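ATP phosphoribosyltransferase regulatory subunit (Lactococcus lactis, PDB 1Z7M) is required for the first step of histidine biosynthesis and may allow feedback regulation of ATP phosphoribosyltransferase activity by histidine. Local coordinates at residues 190-195 and 218-223. Residues are numbered along the deposited sequence; the frame is centred on the assembly and turned at random.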
ATOM      1  N   GLN B 190      -5.642  29.715  32.736  1.00 61.59           N
ATOM      2  CA  GLN B 190      -6.686  30.715  32.659  1.00 62.49           C
ATOM      3  C   GLN B 190      -6.261  31.979  33.424  1.00 62.91           C
ATOM      4  O   GLN B 190      -6.426  33.098  32.940  1.00 63.39           O
ATOM      5  CB  GLN B 190      -7.985  30.132  33.213  1.00 62.38           C
ATOM      6  CG  GLN B 190      -9.241  30.617  32.501  1.00 62.01           C
ATOM      7  CD  GLN B 190      -9.948  31.724  33.271  1.00 61.57           C
ATOM      8  OE1 GLN B 190     -10.153  31.622  34.476  1.00 60.86           O
ATOM      9  NE2 GLN B 190     -10.331  32.779  32.575  1.00 61.32           N
ATOM     10  N   LEU B 191      -5.688  31.810  34.605  1.00 62.81           N
ATOM     11  CA  LEU B 191      -5.258  32.966  35.371  1.00 62.63           C
ATOM     12  C   LEU B 191      -4.036  33.628  34.751  1.00 62.84           C
ATOM     13  O   LEU B 191      -3.804  34.804  34.956  1.00 62.93           O
ATOM     14  CB  LEU B 191      -4.936  32.563  36.810  1.00 62.27           C
ATOM     15  CG  LEU B 191      -6.032  31.822  37.578  1.00 61.44           C
ATOM     16  CD1 LEU B 191      -5.517  31.438  38.950  1.00 60.70           C
ATOM     17  CD2 LEU B 191      -7.268  32.686  37.684  1.00 60.63           C
ATOM     18  N   ALA B 192      -3.239  32.880  34.004  1.00 62.95           N
ATOM     19  CA  ALA B 192      -2.062  33.480  33.401  1.00 63.51           C
ATOM     20  C   ALA B 192      -2.416  34.175  32.091  1.00 64.22           C
ATOM     21  O   ALA B 192      -1.761  33.955  31.070  1.00 64.37           O
ATOM     22  CB  ALA B 192      -0.994  32.426  33.168  1.00 63.49           C
ATOM     23  N   ASP B 193      -3.457  35.005  32.127  1.00 65.07           N
ATOM     24  CA  ASP B 193      -3.900  35.756  30.957  1.00 66.49           C
ATOM     25  C   ASP B 193      -4.456  34.822  29.875  1.00 67.20           C
ATOM     26  O   ASP B 193      -4.434  35.144  28.685  1.00 67.67           O
ATOM     27  CB  ASP B 193      -2.728  36.591  30.424  1.00 66.89           C
ATOM     28  CG  ASP B 193      -3.159  37.695  29.463  1.00 67.70           C
ATOM     29  OD1 ASP B 193      -4.101  38.465  29.774  1.00 67.92           O
ATOM     30  OD2 ASP B 193      -2.527  37.809  28.391  1.00 68.78           O
ATOM     31  N   GLY B 194      -4.953  33.662  30.298  1.00 67.66           N
ATOM     32  CA  GLY B 194      -5.513  32.707  29.359  1.00 67.64           C
ATOM     33  C   GLY B 194      -4.518  32.241  28.326  1.00 67.78           C
ATOM     34  O   GLY B 194      -4.874  31.573  27.360  1.00 68.40           O
ATOM     35  N   SER B 195      -3.260  32.602  28.533  1.00 67.94           N
ATOM     36  CA  SER B 195      -2.203  32.219  27.621  1.00 67.79           C
ATOM     37  C   SER B 195      -1.878  30.752  27.886  1.00 68.24           C
ATOM     38  O   SER B 195      -0.993  30.437  28.680  1.00 69.19           O
ATOM     39  CB  SER B 195      -0.981  33.094  27.876  1.00 66.64           C
ATOM     40  OG  SER B 195      -1.367  34.448  28.020  1.00 66.18           O
ATOM     41  N   ASN B 218       3.080  40.785  31.426  1.00 58.35           N
ATOM     42  CA  ASN B 218       1.779  40.858  32.106  1.00 58.05           C
ATOM     43  C   ASN B 218       1.694  41.566  33.462  1.00 57.36           C
ATOM     44  O   ASN B 218       2.688  42.049  33.990  1.00 57.02           O
ATOM     45  CB  ASN B 218       1.198  39.455  32.256  1.00 58.94           C
ATOM     46  CG  ASN B 218       0.626  38.937  30.967  1.00 60.22           C
ATOM     47  OD1 ASN B 218       1.352  38.670  30.008  1.00 60.66           O
ATOM     48  ND2 ASN B 218      -0.692  38.804  30.926  1.00 61.00           N
ATOM     49  N   ASN B 219       0.487  41.614  34.016  1.00 56.35           N
ATOM     50  CA  ASN B 219       0.263  42.270  35.292  1.00 56.02           C
ATOM     51  C   ASN B 219      -0.236  41.267  36.306  1.00 55.96           C
ATOM     52  O   ASN B 219      -1.275  41.485  36.913  1.00 55.53           O
ATOM     53  CB  ASN B 219      -0.794  43.368  35.162  1.00 55.82           C
ATOM     54  CG  ASN B 219      -0.512  44.341  34.035  1.00 56.75           C
ATOM     55  OD1 ASN B 219       0.618  44.442  33.543  1.00 57.03           O
ATOM     56  ND2 ASN B 219      -1.545  45.082  33.626  1.00 56.34           N
ATOM     57  N   PHE B 220       0.494  40.174  36.499  1.00 56.75           N
ATOM     58  CA  PHE B 220       0.070  39.142  37.439  1.00 57.70           C
ATOM     59  C   PHE B 220       0.247  39.557  38.873  1.00 59.20           C
ATOM     60  O   PHE B 220       1.203  40.254  39.214  1.00 59.35           O
ATOM     61  CB  PHE B 220       0.850  37.857  37.223  1.00 56.79           C
ATOM     62  CG  PHE B 220       0.681  37.281  35.878  1.00 56.17           C
ATOM     63  CD1 PHE B 220       1.786  36.941  35.128  1.00 56.19           C
ATOM     64  CD2 PHE B 220      -0.587  37.091  35.347  1.00 56.19           C
ATOM     65  CE1 PHE B 220       1.638  36.423  33.870  1.00 56.82           C
ATOM     66  CE2 PHE B 220      -0.750  36.572  34.083  1.00 56.26           C
ATOM     67  CZ  PHE B 220       0.363  36.238  33.342  1.00 56.80           C
ATOM     68  N   SER B 221      -0.671  39.100  39.719  1.00 60.70           N
ATOM     69  CA  SER B 221      -0.613  39.424  41.129  1.00 62.16           C
ATOM     70  C   SER B 221       0.719  38.914  41.632  1.00 63.63           C
ATOM     71  O   SER B 221       1.370  38.116  40.975  1.00 64.13           O
ATOM     72  CB  SER B 221      -1.756  38.752  41.890  1.00 61.74           C
ATOM     73  OG  SER B 221      -1.412  37.454  42.315  1.00 60.97           O
ATOM     74  N   LYS B 222       1.143  39.387  42.789  1.00 65.89           N
ATOM     75  CA  LYS B 222       2.400  38.939  43.352  1.00 67.47           C
ATOM     76  C   LYS B 222       2.310  37.441  43.673  1.00 68.19           C
ATOM     77  O   LYS B 222       3.285  36.712  43.559  1.00 67.97           O
ATOM     78  CB  LYS B 222       2.763  39.773  44.583  1.00 68.91           C
ATOM     79  CG  LYS B 222       4.072  39.370  45.242  1.00 70.73           C
ATOM     80  CD  LYS B 222       4.370  40.236  46.454  1.00 72.29           C
ATOM     81  CE  LYS B 222       5.679  39.833  47.113  1.00 72.70           C
ATOM     82  NZ  LYS B 222       5.984  40.673  48.303  1.00 73.92           N
ATOM     83  N   GLU B 223       1.128  36.986  44.075  1.00 68.94           N
ATOM     84  CA  GLU B 223       0.920  35.575  44.383  1.00 69.88           C
ATOM     85  C   GLU B 223       1.109  34.696  43.155  1.00 69.94           C
ATOM     86  O   GLU B 223       1.863  33.739  43.197  1.00 70.33           O
ATOM     87  CB  GLU B 223      -0.492  35.318  44.910  1.00 71.09           C
ATOM     88  CG  GLU B 223      -0.835  36.004  46.204  1.00 73.10           C
ATOM     89  CD  GLU B 223      -0.830  37.506  46.054  1.00 74.83           C
ATOM     90  OE1 GLU B 223      -1.556  38.024  45.173  1.00 75.86           O
ATOM     91  OE2 GLU B 223      -0.097  38.170  46.815  1.00 75.93           O
TER
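F220 reaches from the loop ahead of helix 222-231 to the type I' turn A192-S195, which links helices 182-191 and 196-204 in the helical part inserted between strands 175-181 and 272-274 of a class II aminoacyl-tRNA synthetase-like fold. The phenyl ring meets backbone more than side chains: CE2 lies 3.4 Å from A192 CA, an oblique approach, while D193 N comes to the ring edge near its plane. The methyl CB of A192 adds a looser apolar touch, 4.1 Å from F220 CZ. With F220 CG anti to its own carbonyl carbon (chi1 -60°), the CE2-CZ side of the ring is set against the turn, and N218 CB packs over one face, offset toward the rim. F214 of helix 208-217 also meets this ring and touches A192 and S195, tying the loop and turn to that helix. On the more exposed flank, N218 ND2 comes alongside CB and the carboxylate of D193, whose CG is anti to the backbone N; OD2 of D193 lies 3.3 Å from ND2 of N218 at a poor angle, without a hydrogen bond, and the carboxylate and amide planes stand 67° apart. S221 N-caps helix 222-231: OG accepts from L224 N and donates to E223 OE1, from above the carboxylate plane. Within the turn, S195 OG donates to A192 O over 3.1 Å, in the carbonyl plane, at a C=O...OG angle of 148°.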